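Local coordinates for purine nucleoside phosphorylase (Caulobacter vibrioides, PDB 1XFJ), which probably phosphorylyses purine nucleosides such as inosine and methylthioadenosine and deaminates adenosine, at residues P169-V174 / T229-E234; R240-F243 / D249-R252; E177-F182 / D200-D205; D113-L118 / A208-R213; A23-Q28 / D37-G42. All blocks are in the same frame, centred on the assembly; numbering follows the deposited sequence.

Interaction 1. Residues P169-V174 / T229-E234; sequences PKSYEV and TRAEEE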
# COMPACT_ATOMS: atom_id res chain seq x y z
N PRO A 169 -8.49 12.65 2.25
CA PRO A 169 -9.87 13.12 2.05
C PRO A 169 -9.97 14.57 1.60
O PRO A 169 -11.01 14.99 1.09
CB PRO A 169 -10.51 12.88 3.41
CG PRO A 169 -9.36 12.99 4.36
CD PRO A 169 -8.28 12.21 3.64
N LYS A 170 -8.91 15.34 1.78
CA LYS A 170 -8.92 16.73 1.36
C LYS A 170 -8.37 16.84 -0.06
O LYS A 170 -8.43 17.90 -0.69
CB LYS A 170 -8.07 17.59 2.30
CG LYS A 170 -6.57 17.32 2.22
CD LYS A 170 -5.80 18.16 3.24
CE LYS A 170 -4.31 17.89 3.18
NZ LYS A 170 -3.72 18.33 1.89
N SER A 171 -7.83 15.73 -0.56
CA SER A 171 -7.22 15.70 -1.88
C SER A 171 -7.88 14.83 -2.94
O SER A 171 -7.71 15.07 -4.14
CB SER A 171 -5.76 15.25 -1.74
OG SER A 171 -5.00 16.16 -0.96
N TYR A 172 -8.63 13.82 -2.51
CA TYR A 172 -9.25 12.88 -3.43
C TYR A 172 -10.60 13.30 -4.02
O TYR A 172 -11.66 12.92 -3.52
CB TYR A 172 -9.40 11.52 -2.74
CG TYR A 172 -9.47 10.32 -3.67
CD1 TYR A 172 -9.49 10.49 -5.05
CD2 TYR A 172 -9.54 9.03 -3.16
CE1 TYR A 172 -9.59 9.40 -5.91
CE2 TYR A 172 -9.64 7.92 -4.00
CZ TYR A 172 -9.66 8.12 -5.37
OH TYR A 172 -9.79 7.04 -6.21
N GLU A 173 -10.56 14.06 -5.11
CA GLU A 173 -11.78 14.51 -5.77
C GLU A 173 -12.30 13.44 -6.72
O GLU A 173 -11.52 12.84 -7.47
CB GLU A 173 -11.52 15.80 -6.56
CG GLU A 173 -12.76 16.34 -7.25
CD GLU A 173 -12.48 17.60 -8.04
OE1 GLU A 173 -11.94 17.50 -9.17
OE2 GLU A 173 -12.79 18.70 -7.54
N VAL A 174 -13.60 13.19 -6.69
CA VAL A 174 -14.21 12.19 -7.57
C VAL A 174 -15.53 12.67 -8.14
O VAL A 174 -16.10 13.66 -7.66
CB VAL A 174 -14.44 10.85 -6.82
CG1 VAL A 174 -13.12 10.35 -6.23
CG2 VAL A 174 -15.48 11.03 -5.73
N THR A 229 -0.31 11.76 0.30
CA THR A 229 0.63 11.70 -0.81
C THR A 229 0.52 12.88 -1.78
O THR A 229 1.53 13.44 -2.21
CB THR A 229 0.45 10.40 -1.61
OG1 THR A 229 -0.94 10.26 -1.97
CG2 THR A 229 0.89 9.20 -0.79
N ARG A 230 -0.71 13.25 -2.11
CA ARG A 230 -0.93 14.35 -3.05
C ARG A 230 -0.51 15.70 -2.49
O ARG A 230 0.05 16.53 -3.21
CB ARG A 230 -2.41 14.40 -3.44
CG ARG A 230 -2.77 15.47 -4.47
CD ARG A 230 -3.13 16.79 -3.80
NE ARG A 230 -3.54 17.80 -4.76
CZ ARG A 230 -2.70 18.54 -5.49
NH1 ARG A 230 -1.39 18.38 -5.36
NH2 ARG A 230 -3.17 19.43 -6.35
N ALA A 231 -0.77 15.91 -1.21
CA ALA A 231 -0.45 17.17 -0.55
C ALA A 231 1.01 17.38 -0.20
O ALA A 231 1.50 18.51 -0.24
CB ALA A 231 -1.31 17.32 0.69
N GLU A 232 1.72 16.30 0.15
CA GLU A 232 3.12 16.42 0.55
C GLU A 232 4.11 15.99 -0.53
O GLU A 232 4.72 14.93 -0.44
CB GLU A 232 3.37 15.60 1.81
CG GLU A 232 2.41 15.92 2.95
CD GLU A 232 2.75 15.18 4.22
OE1 GLU A 232 3.82 15.47 4.80
OE2 GLU A 232 1.96 14.30 4.63
N GLU A 233 4.29 16.85 -1.53
CA GLU A 233 5.20 16.58 -2.63
C GLU A 233 6.64 16.42 -2.15
O GLU A 233 7.46 15.78 -2.82
CB GLU A 233 5.11 17.73 -3.65
CG GLU A 233 6.11 17.66 -4.78
CD GLU A 233 5.86 18.74 -5.82
OE1 GLU A 233 5.62 19.90 -5.43
OE2 GLU A 233 5.92 18.42 -7.03
N GLU A 234 6.94 16.99 -0.99
CA GLU A 234 8.27 16.90 -0.40
C GLU A 234 8.63 15.45 -0.09
O GLU A 234 9.78 15.03 -0.23
CB GLU A 234 8.31 17.71 0.90
CG GLU A 234 9.61 17.57 1.71
CD GLU A 234 9.52 18.20 3.09
OE1 GLU A 234 8.50 18.87 3.38
OE2 GLU A 234 10.47 18.04 3.89
O HOH W 1 -6.36 17.23 -5.34
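Arg230 and Ser171 carry this surface contact. CB of Arg230 lies 3.9 Å from CB of Ser171. CG, the next atom, stays beside that same Ser171 CB. The chain then bends at chi2 (-89°), which turns CD of Arg230 onto the hydroxyl, 3.5 Å from OG of Ser171. This is a van der Waals touch; the hydroxyl makes its hydrogen bond to Asp228. Past CD, NE of Arg230 gives its N-H to a water, with the nitrogen 2.9 Å from the water oxygen. The same water donates to the carbonyl oxygen of Ser171 at 2.8 Å between oxygens. One water thus ties a side chain of one segment to the backbone of the other. Ser171 opens an inverse gamma turn centred on Tyr172, which leads into edge strand 173-175 of the small antiparallel sheet. On the other side, residues 229-231 have helical backbone angles without regular helical bonding, in the loop between strand 221-224 and helix 239-244. The Arg230 side chain also packs on Ser238 and on Leu244 at the end of that helix. The amino group of Lys170 forms a long, weak ion pair with Asp228.

Interaction 2. Residues R240-F243 / D249-R252; sequences RRAF and DYGR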
# COMPACT_ATOMS: atom_id res chain seq x y z
N ARG A 240 -2.30 11.64 -8.78
CA ARG A 240 -3.20 12.77 -9.00
C ARG A 240 -2.41 14.04 -9.29
O ARG A 240 -2.77 14.81 -10.18
CB ARG A 240 -4.11 12.97 -7.78
CG ARG A 240 -5.12 14.11 -7.93
CD ARG A 240 -5.87 14.05 -9.27
NE ARG A 240 -6.60 12.80 -9.47
CZ ARG A 240 -7.77 12.50 -8.90
NH1 ARG A 240 -8.36 13.36 -8.08
NH2 ARG A 240 -8.35 11.34 -9.16
N ARG A 241 -1.32 14.25 -8.56
CA ARG A 241 -0.52 15.44 -8.80
C ARG A 241 0.10 15.35 -10.20
O ARG A 241 0.20 16.34 -10.91
CB ARG A 241 0.57 15.57 -7.74
CG ARG A 241 1.16 16.97 -7.64
CD ARG A 241 1.97 17.12 -6.36
NE ARG A 241 3.09 16.18 -6.34
CZ ARG A 241 3.31 15.29 -5.38
NH1 ARG A 241 2.48 15.21 -4.34
NH2 ARG A 241 4.34 14.47 -5.46
N ALA A 242 0.49 14.14 -10.58
CA ALA A 242 1.08 13.91 -11.90
C ALA A 242 0.06 14.24 -12.98
O ALA A 242 0.40 14.82 -14.01
CB ALA A 242 1.53 12.46 -12.03
N PHE A 243 -1.19 13.87 -12.73
CA PHE A 243 -2.27 14.13 -13.67
C PHE A 243 -2.45 15.63 -13.88
O PHE A 243 -2.53 16.10 -15.02
CB PHE A 243 -3.58 13.54 -13.13
CG PHE A 243 -4.79 13.92 -13.94
CD1 PHE A 243 -4.95 13.47 -15.24
CD2 PHE A 243 -5.75 14.77 -13.40
CE1 PHE A 243 -6.06 13.85 -16.00
CE2 PHE A 243 -6.86 15.16 -14.15
CZ PHE A 243 -7.02 14.70 -15.45
N ASP A 249 3.68 10.04 -16.40
CA ASP A 249 4.01 8.92 -15.52
C ASP A 249 4.32 9.47 -14.14
O ASP A 249 4.28 10.68 -13.92
CB ASP A 249 5.22 8.16 -16.09
CG ASP A 249 5.45 6.83 -15.40
OD1 ASP A 249 4.48 6.21 -14.93
OD2 ASP A 249 6.62 6.39 -15.37
N TYR A 250 4.64 8.59 -13.20
CA TYR A 250 4.95 9.02 -11.84
C TYR A 250 5.74 7.95 -11.12
O TYR A 250 5.71 6.78 -11.50
CB TYR A 250 3.66 9.31 -11.08
CG TYR A 250 2.59 8.27 -11.30
CD1 TYR A 250 2.53 7.12 -10.51
CD2 TYR A 250 1.67 8.40 -12.34
CE1 TYR A 250 1.58 6.12 -10.76
CE2 TYR A 250 0.73 7.42 -12.60
CZ TYR A 250 0.68 6.28 -11.81
OH TYR A 250 -0.25 5.31 -12.09
N GLY A 251 6.46 8.36 -10.08
CA GLY A 251 7.24 7.42 -9.30
C GLY A 251 6.29 6.63 -8.42
O GLY A 251 5.17 7.06 -8.16
N ARG A 252 6.75 5.46 -7.96
CA ARG A 252 5.93 4.60 -7.10
C ARG A 252 6.60 4.42 -5.74
O ARG A 252 7.80 4.17 -5.66
CB ARG A 252 5.74 3.22 -7.75
CG ARG A 252 5.49 3.26 -9.26
CD ARG A 252 4.31 4.14 -9.62
NE ARG A 252 4.25 4.37 -11.07
CZ ARG A 252 3.94 3.44 -11.96
NH1 ARG A 252 3.65 2.20 -11.57
NH2 ARG A 252 3.93 3.74 -13.26
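Asp249, whose carbonyl oxygen touches Ala242, has a carboxylate held by three groups. OD2 is hydrogen-bonded to the hydroxyl of Tyr36 and the backbone N of Gln46. OD1 accepts from Arg252: NH2 of Arg252 lies 3.0 Å from OD1 of Asp249 in a salt bridge. The bond uses the syn lone pair of OD1, and this oxygen sits in the guanidinium plane. The same arginine makes a second bond. NE of Arg252 is 2.9 Å from the backbone O of Tyr250, but it comes from above the carbonyl plane, 40° out of it. Two bonds limit the rotation of the guanidinium and hold the Arg252 side chain back along its own segment. This segment is the irregular approach to strand 253-259, and helix 239-244 lies a few residues earlier in the chain. The contact closes that short helix-loop-strand connection. Its meeting point is small and apolar. The methyl of Ala242 makes the contact: CB of Ala242 stands 3.8 Å from O of Asp249 and 3.9 Å from CB of Tyr250. Tyr250 sets its CG between the backbone N and the carbonyl carbon (chi1 44°). This brings CD2 near as well, with CD2 of Tyr250 4.1 Å from CB of Ala242. The methyl approaches that ring obliquely. The Tyr250 side chain also packs on Ala112. The backbone N of Arg252 is bonded to the side chain of Asn40.

Interaction 3. Residues E177-F182 / D200-D205; sequences EFLHRF and DKRFFD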
# COMPACT_ATOMS: atom_id res chain seq x y z
N GLU A 177 -20.37 9.30 -10.83
CA GLU A 177 -20.44 7.90 -11.22
C GLU A 177 -19.66 7.10 -10.17
O GLU A 177 -20.02 5.96 -9.86
CB GLU A 177 -19.82 7.69 -12.60
CG GLU A 177 -18.33 7.99 -12.69
CD GLU A 177 -17.99 9.43 -12.34
OE1 GLU A 177 -18.56 10.34 -12.98
OE2 GLU A 177 -17.16 9.64 -11.43
N PHE A 178 -18.61 7.71 -9.64
CA PHE A 178 -17.76 7.11 -8.62
C PHE A 178 -18.58 7.00 -7.33
O PHE A 178 -18.64 5.94 -6.71
CB PHE A 178 -16.54 8.00 -8.38
CG PHE A 178 -15.51 7.41 -7.45
CD1 PHE A 178 -14.37 6.78 -7.96
CD2 PHE A 178 -15.65 7.51 -6.07
CE1 PHE A 178 -13.40 6.27 -7.11
CE2 PHE A 178 -14.68 7.01 -5.21
CZ PHE A 178 -13.55 6.38 -5.73
N LEU A 179 -19.19 8.11 -6.95
CA LEU A 179 -20.03 8.17 -5.75
C LEU A 179 -21.12 7.11 -5.80
O LEU A 179 -21.30 6.32 -4.87
CB LEU A 179 -20.69 9.54 -5.64
CG LEU A 179 -21.85 9.58 -4.64
CD1 LEU A 179 -21.31 9.43 -3.23
CD2 LEU A 179 -22.63 10.88 -4.79
N HIS A 180 -21.86 7.10 -6.90
CA HIS A 180 -22.96 6.16 -7.06
C HIS A 180 -22.50 4.71 -7.08
O HIS A 180 -23.20 3.83 -6.57
CB HIS A 180 -23.74 6.52 -8.33
CG HIS A 180 -24.38 7.87 -8.26
ND1 HIS A 180 -24.73 8.59 -9.38
CD2 HIS A 180 -24.73 8.64 -7.20
CE1 HIS A 180 -25.26 9.74 -9.02
NE2 HIS A 180 -25.27 9.80 -7.70
N ARG A 181 -21.32 4.45 -7.64
CA ARG A 181 -20.81 3.08 -7.68
C ARG A 181 -20.63 2.57 -6.25
O ARG A 181 -21.04 1.45 -5.93
CB ARG A 181 -19.46 3.03 -8.41
CG ARG A 181 -18.88 1.63 -8.52
CD ARG A 181 -17.52 1.61 -9.19
NE ARG A 181 -17.57 2.12 -10.56
CZ ARG A 181 -17.01 3.26 -10.96
NH1 ARG A 181 -16.35 4.02 -10.09
NH2 ARG A 181 -17.10 3.64 -12.23
N PHE A 182 -20.02 3.39 -5.40
CA PHE A 182 -19.81 3.00 -4.01
C PHE A 182 -21.11 2.89 -3.23
O PHE A 182 -21.30 1.94 -2.47
CB PHE A 182 -18.88 3.99 -3.30
CG PHE A 182 -17.42 3.66 -3.46
CD1 PHE A 182 -16.77 3.89 -4.66
CD2 PHE A 182 -16.72 3.07 -2.41
CE1 PHE A 182 -15.43 3.53 -4.84
CE2 PHE A 182 -15.38 2.71 -2.57
CZ PHE A 182 -14.74 2.93 -3.79
N ASP A 200 -21.38 18.40 -8.74
CA ASP A 200 -20.98 17.30 -9.61
C ASP A 200 -19.75 16.58 -9.09
O ASP A 200 -19.29 15.61 -9.69
CB ASP A 200 -20.69 17.80 -11.04
CG ASP A 200 -21.95 18.17 -11.80
OD1 ASP A 200 -23.03 17.64 -11.47
OD2 ASP A 200 -21.85 18.98 -12.74
N LYS A 201 -19.22 17.05 -7.97
CA LYS A 201 -18.03 16.43 -7.39
C LYS A 201 -18.22 16.10 -5.91
O LYS A 201 -19.15 16.58 -5.26
CB LYS A 201 -16.82 17.36 -7.53
CG LYS A 201 -16.46 17.74 -8.97
CD LYS A 201 -15.98 16.55 -9.77
CE LYS A 201 -15.42 16.99 -11.12
NZ LYS A 201 -14.99 15.83 -11.96
N ARG A 202 -17.31 15.27 -5.40
CA ARG A 202 -17.30 14.86 -4.01
C ARG A 202 -15.85 14.57 -3.66
O ARG A 202 -15.03 14.36 -4.55
CB ARG A 202 -18.10 13.56 -3.82
CG ARG A 202 -19.58 13.64 -4.14
CD ARG A 202 -20.36 14.35 -3.05
NE ARG A 202 -21.79 14.22 -3.27
CZ ARG A 202 -22.45 14.81 -4.27
NH1 ARG A 202 -21.81 15.58 -5.13
NH2 ARG A 202 -23.76 14.61 -4.40
N PHE A 203 -15.54 14.59 -2.37
CA PHE A 203 -14.20 14.24 -1.91
C PHE A 203 -14.38 12.88 -1.25
O PHE A 203 -15.27 12.71 -0.41
CB PHE A 203 -13.67 15.25 -0.89
CG PHE A 203 -13.02 16.46 -1.51
CD1 PHE A 203 -11.84 16.34 -2.24
CD2 PHE A 203 -13.60 17.72 -1.37
CE1 PHE A 203 -11.24 17.46 -2.82
CE2 PHE A 203 -13.01 18.85 -1.95
CZ PHE A 203 -11.83 18.72 -2.67
N PHE A 204 -13.57 11.91 -1.64
CA PHE A 204 -13.66 10.57 -1.09
C PHE A 204 -12.58 10.35 -0.05
O PHE A 204 -11.42 10.70 -0.26
CB PHE A 204 -13.52 9.54 -2.21
CG PHE A 204 -13.58 8.11 -1.75
CD1 PHE A 204 -14.67 7.64 -1.02
CD2 PHE A 204 -12.56 7.21 -2.08
CE1 PHE A 204 -14.74 6.31 -0.63
CE2 PHE A 204 -12.63 5.88 -1.69
CZ PHE A 204 -13.72 5.42 -0.97
N ASP A 205 -12.98 9.78 1.08
CA ASP A 205 -12.05 9.50 2.18
C ASP A 205 -11.60 8.05 2.05
O ASP A 205 -12.15 7.15 2.68
CB ASP A 205 -12.76 9.71 3.52
CG ASP A 205 -11.79 9.79 4.69
OD1 ASP A 205 -10.67 9.24 4.56
OD2 ASP A 205 -12.15 10.39 5.73
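Phe178 and Phe204 both place CG anti to the backbone N, with chi1 at -173° and 179°, which turns the rings into the gap between helix and strand. They belong to an aromatic cluster with Phe182. The cluster fills the space between helix 176-185 and the small antiparallel sheet of strands 173-175, 201-204 and 193-195. The helix follows strand 173-175 directly and packs across strand 201-204, the middle strand. Phe204 serves both helix rings in different ways. It offers one face to the edge of Phe178, with CE2 of Phe178 3.8 Å from CD2 of Phe204. The centroids of these two rings are 5.3 Å apart and their planes stand at 66°, a T-shaped pair. The far end of Phe204 then becomes the edge in a second edge-to-face pair, directed at the face of Phe182. CZ of Phe204 comes 3.6 Å from CE2 of Phe182. Neighbours extend the cluster: Phe178 meets Trp134 edge-to-face, Phe182 meets Phe209 edge-to-face, and Phe204 meets Phe193. The core here is therefore held by rings, with the sheet and two further helices taking part. Nearer the start of the strand the packing changes character. Arg202 bends at chi2, and its guanidinium turns back to the backbone, where NH1 of Arg202 donates to O of Lys201 at 2.8 Å. NH1 also bonds to the carbonyl of Glu199. One face of this flat group is covered by a leucine methyl: CD2 of Leu179 lies 3.8 Å from NE of Arg202.

Interaction 4. Residues D113-L118 / A208-R213; sequences DCAPVL and AFVLDR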
# COMPACT_ATOMS: atom_id res chain seq x y z
N ASP A 113 -0.75 7.20 -4.29
CA ASP A 113 -2.09 7.73 -4.00
C ASP A 113 -2.96 6.61 -3.43
O ASP A 113 -3.71 6.82 -2.48
CB ASP A 113 -2.77 8.31 -5.24
CG ASP A 113 -2.41 9.76 -5.48
OD1 ASP A 113 -1.66 10.35 -4.67
OD2 ASP A 113 -2.89 10.32 -6.49
N CYS A 114 -2.88 5.42 -4.01
CA CYS A 114 -3.67 4.31 -3.51
C CYS A 114 -3.17 3.96 -2.12
O CYS A 114 -2.06 4.32 -1.75
CB CYS A 114 -3.58 3.11 -4.46
SG CYS A 114 -4.45 3.46 -6.01
N ALA A 115 -4.00 3.28 -1.34
CA ALA A 115 -3.65 2.96 0.04
C ALA A 115 -2.92 1.65 0.28
O ALA A 115 -3.45 0.57 0.01
CB ALA A 115 -4.90 3.01 0.90
N PRO A 116 -1.68 1.73 0.80
CA PRO A 116 -0.94 0.50 1.07
C PRO A 116 -1.36 0.05 2.47
O PRO A 116 -1.61 0.89 3.34
CB PRO A 116 0.52 0.96 1.03
CG PRO A 116 0.44 2.34 1.60
CD PRO A 116 -0.81 2.92 0.95
N VAL A 117 -1.46 -1.25 2.69
CA VAL A 117 -1.86 -1.76 3.99
C VAL A 117 -0.90 -2.83 4.46
O VAL A 117 -0.63 -3.79 3.74
CB VAL A 117 -3.29 -2.35 3.96
CG1 VAL A 117 -3.73 -2.72 5.37
CG2 VAL A 117 -4.26 -1.35 3.34
N LEU A 118 -0.38 -2.67 5.67
CA LEU A 118 0.53 -3.64 6.25
C LEU A 118 -0.21 -4.32 7.39
O LEU A 118 -0.77 -3.65 8.26
CB LEU A 118 1.79 -2.95 6.76
CG LEU A 118 2.58 -2.18 5.70
CD1 LEU A 118 3.82 -1.54 6.34
CD2 LEU A 118 2.99 -3.12 4.58
N ALA A 208 -10.27 6.24 5.34
CA ALA A 208 -11.37 5.90 6.24
C ALA A 208 -12.13 4.69 5.70
O ALA A 208 -12.57 3.83 6.47
CB ALA A 208 -12.30 7.10 6.42
N PHE A 209 -12.29 4.62 4.39
CA PHE A 209 -13.00 3.50 3.79
C PHE A 209 -12.20 2.21 4.00
O PHE A 209 -12.76 1.17 4.30
CB PHE A 209 -13.22 3.71 2.30
CG PHE A 209 -13.95 2.57 1.65
CD1 PHE A 209 -15.30 2.36 1.91
CD2 PHE A 209 -13.29 1.69 0.80
CE1 PHE A 209 -15.98 1.27 1.35
CE2 PHE A 209 -13.95 0.60 0.24
CZ PHE A 209 -15.30 0.39 0.51
N VAL A 210 -10.88 2.30 3.82
CA VAL A 210 -10.02 1.14 4.00
C VAL A 210 -10.03 0.68 5.46
O VAL A 210 -9.99 -0.52 5.74
CB VAL A 210 -8.58 1.46 3.55
CG1 VAL A 210 -7.67 0.28 3.84
CG2 VAL A 210 -8.56 1.79 2.06
N LEU A 211 -10.07 1.64 6.39
CA LEU A 211 -10.12 1.28 7.81
C LEU A 211 -11.42 0.55 8.08
O LEU A 211 -11.47 -0.37 8.90
CB LEU A 211 -10.01 2.53 8.68
CG LEU A 211 -8.61 3.14 8.80
CD1 LEU A 211 -8.68 4.50 9.48
CD2 LEU A 211 -7.70 2.20 9.58
N ASP A 212 -12.48 0.94 7.38
CA ASP A 212 -13.78 0.30 7.53
C ASP A 212 -13.70 -1.14 7.01
O ASP A 212 -14.30 -2.05 7.59
CB ASP A 212 -14.86 1.06 6.74
CG ASP A 212 -16.19 0.32 6.70
OD1 ASP A 212 -16.88 0.27 7.74
OD2 ASP A 212 -16.53 -0.22 5.63
N ARG A 213 -12.96 -1.34 5.93
CA ARG A 213 -12.81 -2.67 5.36
C ARG A 213 -12.05 -3.57 6.33
O ARG A 213 -12.38 -4.74 6.50
CB ARG A 213 -12.07 -2.62 4.01
CG ARG A 213 -12.83 -1.91 2.89
CD ARG A 213 -14.12 -2.63 2.52
NE ARG A 213 -15.20 -2.37 3.48
CZ ARG A 213 -16.37 -3.00 3.45
NH1 ARG A 213 -16.62 -3.92 2.53
NH2 ARG A 213 -17.31 -2.70 4.35
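No ring or guanidinium takes part where Ala115 and Val117 meet Val210. Within residues 208-213 the flat groups serve other partners. The Phe209 ring is turned toward another part of the fold. The Arg213 guanidinium has the Asp212 carboxylate at its edge and in its plane, with NH2 of Arg213 2.9 Å from OD2 of Asp212. OD1 of Asp212 is taken by a salt bridge to Arg191. Val210 alone of these residues meets segment 113-118, through its two methyls. CG1 is anti to the backbone N (chi1 176°), and this splits the branches between two strand residues. CG1 of Val210 meets CG2 of Val117 at 3.8 Å. The two valines run past each other in opposite directions and touch through one branch each. The second branch goes to Ala115, with CG2 of Val210 4.0 Å from CB of Ala115. All three residues are buried, and the contact is purely apolar. Val163 of neighbouring strand 160-163 also packs on Ala115 and Val210. Strand 115-121 lies inside the six-stranded mixed sheet, between strands 126-132 and 160-163. Alternate residues Pro116 and Leu118 face away, onto strands 20-25 and 253-259 of the other large sheet. Helix 206-216 thus covers the outer side of an alpha-beta-beta-alpha sandwich.

Interaction 5. Residues A23-Q28 / D37-G42; sequences AFFTRQ and DSLNVG
Leu39 packs tightly against the backbone of Thr26, Arg27 and Gln28. Its N donates to the carbonyl of Arg27, with Leu39 N 2.9 Å from Arg27 O and a nearly straight bond (166°). The backbone is crowded round this oxygen: Ser38 CB is 2.9 Å from Arg27 O, and Asp37 O, a second acceptor, is 3.1 Å from it. The Leu39 methyl CD2 touches two more carbonyl oxygens, 3.6 Å from O of Thr26 and 3.6 Å from O of Gln28. CB of Phe25 adds an apolar touch to CD2. A water donates to the backbone O of Thr26 and to that of Leu39. Both chains turn sharply: Thr26 OG1 accepts from N of Gln28 in an ST turn, and Leu39 centres an inverse gamma turn. This joins the end of strand 20-25 to the loop before helix 49-62. The side chains of Arg27 and Asp37 meet more loosely. NH2 of Arg27 rests 3.7 Å from CB of Asp37. OD2 of Asp37 is 4.4 Å from Arg27 NH2 and well out of the guanidinium plane. Arg27 NH1 instead bonds to the carbonyl of Glu233, while Asp37 OD1 bonds to a glycerol, probably from the crystallisation liquor. Charge attraction here is therefore probably modest. Arg27 NE is buried with no partner in the model. The one direct hydrogen bond between the segments joins backbone atoms, which make the directed hold.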
# COMPACT_ATOMS: atom_id res chain seq x y z
N ALA A 23 7.73 -0.64 7.15
CA ALA A 23 8.03 0.71 6.73
C ALA A 23 7.21 1.15 5.54
O ALA A 23 6.96 0.38 4.62
CB ALA A 23 9.51 0.86 6.41
N PHE A 24 6.77 2.40 5.59
CA PHE A 24 6.04 3.02 4.50
C PHE A 24 7.11 3.99 4.00
O PHE A 24 7.41 4.99 4.65
CB PHE A 24 4.82 3.79 5.02
CG PHE A 24 3.76 2.92 5.61
CD1 PHE A 24 2.93 2.15 4.79
CD2 PHE A 24 3.59 2.84 6.99
CE1 PHE A 24 1.95 1.32 5.34
CE2 PHE A 24 2.61 2.01 7.55
CZ PHE A 24 1.79 1.25 6.72
N PHE A 25 7.71 3.67 2.86
CA PHE A 25 8.77 4.52 2.33
C PHE A 25 8.29 5.80 1.69
O PHE A 25 7.12 5.94 1.34
CB PHE A 25 9.63 3.70 1.36
CG PHE A 25 10.42 2.62 2.03
CD1 PHE A 25 11.62 2.91 2.67
CD2 PHE A 25 9.91 1.32 2.10
CE1 PHE A 25 12.31 1.93 3.38
CE2 PHE A 25 10.59 0.33 2.81
CZ PHE A 25 11.79 0.64 3.46
N THR A 26 9.22 6.75 1.56
CA THR A 26 8.92 8.04 0.95
C THR A 26 9.61 8.08 -0.41
O THR A 26 10.14 7.06 -0.89
CB THR A 26 9.44 9.22 1.81
OG1 THR A 26 10.87 9.27 1.75
CG2 THR A 26 9.01 9.05 3.26
N ARG A 27 9.61 9.25 -1.04
CA ARG A 27 10.23 9.41 -2.34
C ARG A 27 11.73 9.69 -2.19
O ARG A 27 12.47 9.68 -3.17
CB ARG A 27 9.58 10.57 -3.10
CG ARG A 27 9.85 11.93 -2.47
CD ARG A 27 9.18 13.04 -3.27
NE ARG A 27 9.61 13.04 -4.67
CZ ARG A 27 9.02 13.74 -5.63
NH1 ARG A 27 7.97 14.50 -5.34
NH2 ARG A 27 9.46 13.67 -6.87
N GLN A 28 12.16 9.93 -0.96
CA GLN A 28 13.56 10.26 -0.69
C GLN A 28 14.50 9.08 -0.39
O GLN A 28 14.07 8.04 0.12
CB GLN A 28 13.63 11.27 0.47
CG GLN A 28 13.11 12.65 0.11
CD GLN A 28 13.28 13.66 1.23
OE1 GLN A 28 14.20 13.56 2.03
NE2 GLN A 28 12.38 14.65 1.28
N ASP A 37 12.44 11.48 -9.13
CA ASP A 37 13.39 11.92 -8.11
C ASP A 37 13.60 11.02 -6.89
O ASP A 37 12.83 11.02 -5.94
CB ASP A 37 13.06 13.35 -7.67
CG ASP A 37 14.03 13.88 -6.61
OD1 ASP A 37 15.19 13.42 -6.56
OD2 ASP A 37 13.62 14.76 -5.82
N SER A 38 14.65 10.18 -6.97
CA SER A 38 15.19 9.35 -5.90
C SER A 38 14.53 7.97 -5.88
O SER A 38 14.86 7.06 -6.64
CB SER A 38 15.02 10.04 -4.55
OG SER A 38 16.17 9.86 -3.74
N LEU A 39 13.70 7.70 -4.82
CA LEU A 39 13.22 6.35 -4.54
C LEU A 39 12.01 5.74 -5.26
O LEU A 39 11.03 5.35 -4.62
CB LEU A 39 13.03 6.20 -3.03
CG LEU A 39 13.27 4.81 -2.46
CD1 LEU A 39 14.73 4.40 -2.67
CD2 LEU A 39 12.94 4.81 -0.97
N ASN A 40 12.12 5.61 -6.57
CA ASN A 40 11.05 5.02 -7.38
C ASN A 40 11.26 3.51 -7.51
O ASN A 40 12.28 3.06 -8.03
CB ASN A 40 11.04 5.68 -8.76
CG ASN A 40 10.12 4.97 -9.73
OD1 ASN A 40 9.03 4.52 -9.36
ND2 ASN A 40 10.55 4.87 -10.99
N VAL A 41 10.27 2.74 -7.07
CA VAL A 41 10.37 1.28 -7.14
C VAL A 41 9.51 0.66 -8.24
O VAL A 41 9.43 -0.57 -8.35
CB VAL A 41 9.97 0.63 -5.79
CG1 VAL A 41 10.91 1.11 -4.68
CG2 VAL A 41 8.53 0.96 -5.45
N GLY A 42 8.89 1.50 -9.06
CA GLY A 42 8.04 1.02 -10.14
C GLY A 42 8.71 0.35 -11.33
O GLY A 42 9.21 1.02 -12.23
O HOH W 2 9.47 4.48 -2.22

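Along the chain interaction 5 comes first and interaction 2 last. Interaction 3 is nested within the loops closed by interactions 1 and 4, whose segments alternate. Interactions 1 and 3 share the small three-stranded sheet, with centres about 16 Å apart. Strand 201-204 leads directly into the helix of interaction 4. Interactions 4 and 5 lie on the two facing large sheets, where Leu118 and Pro116 meet Phe24. Asp113 links segment 113-118 to Thr229 and Arg240, while Asn40 joins interaction 5 to interaction 2. Interactions 3 and 5 are farthest apart, about 29 Å between centres. Interaction 1 joins the loop 229-234 to the start of the small sheet, and Arg240 of interaction 2 reaches it too.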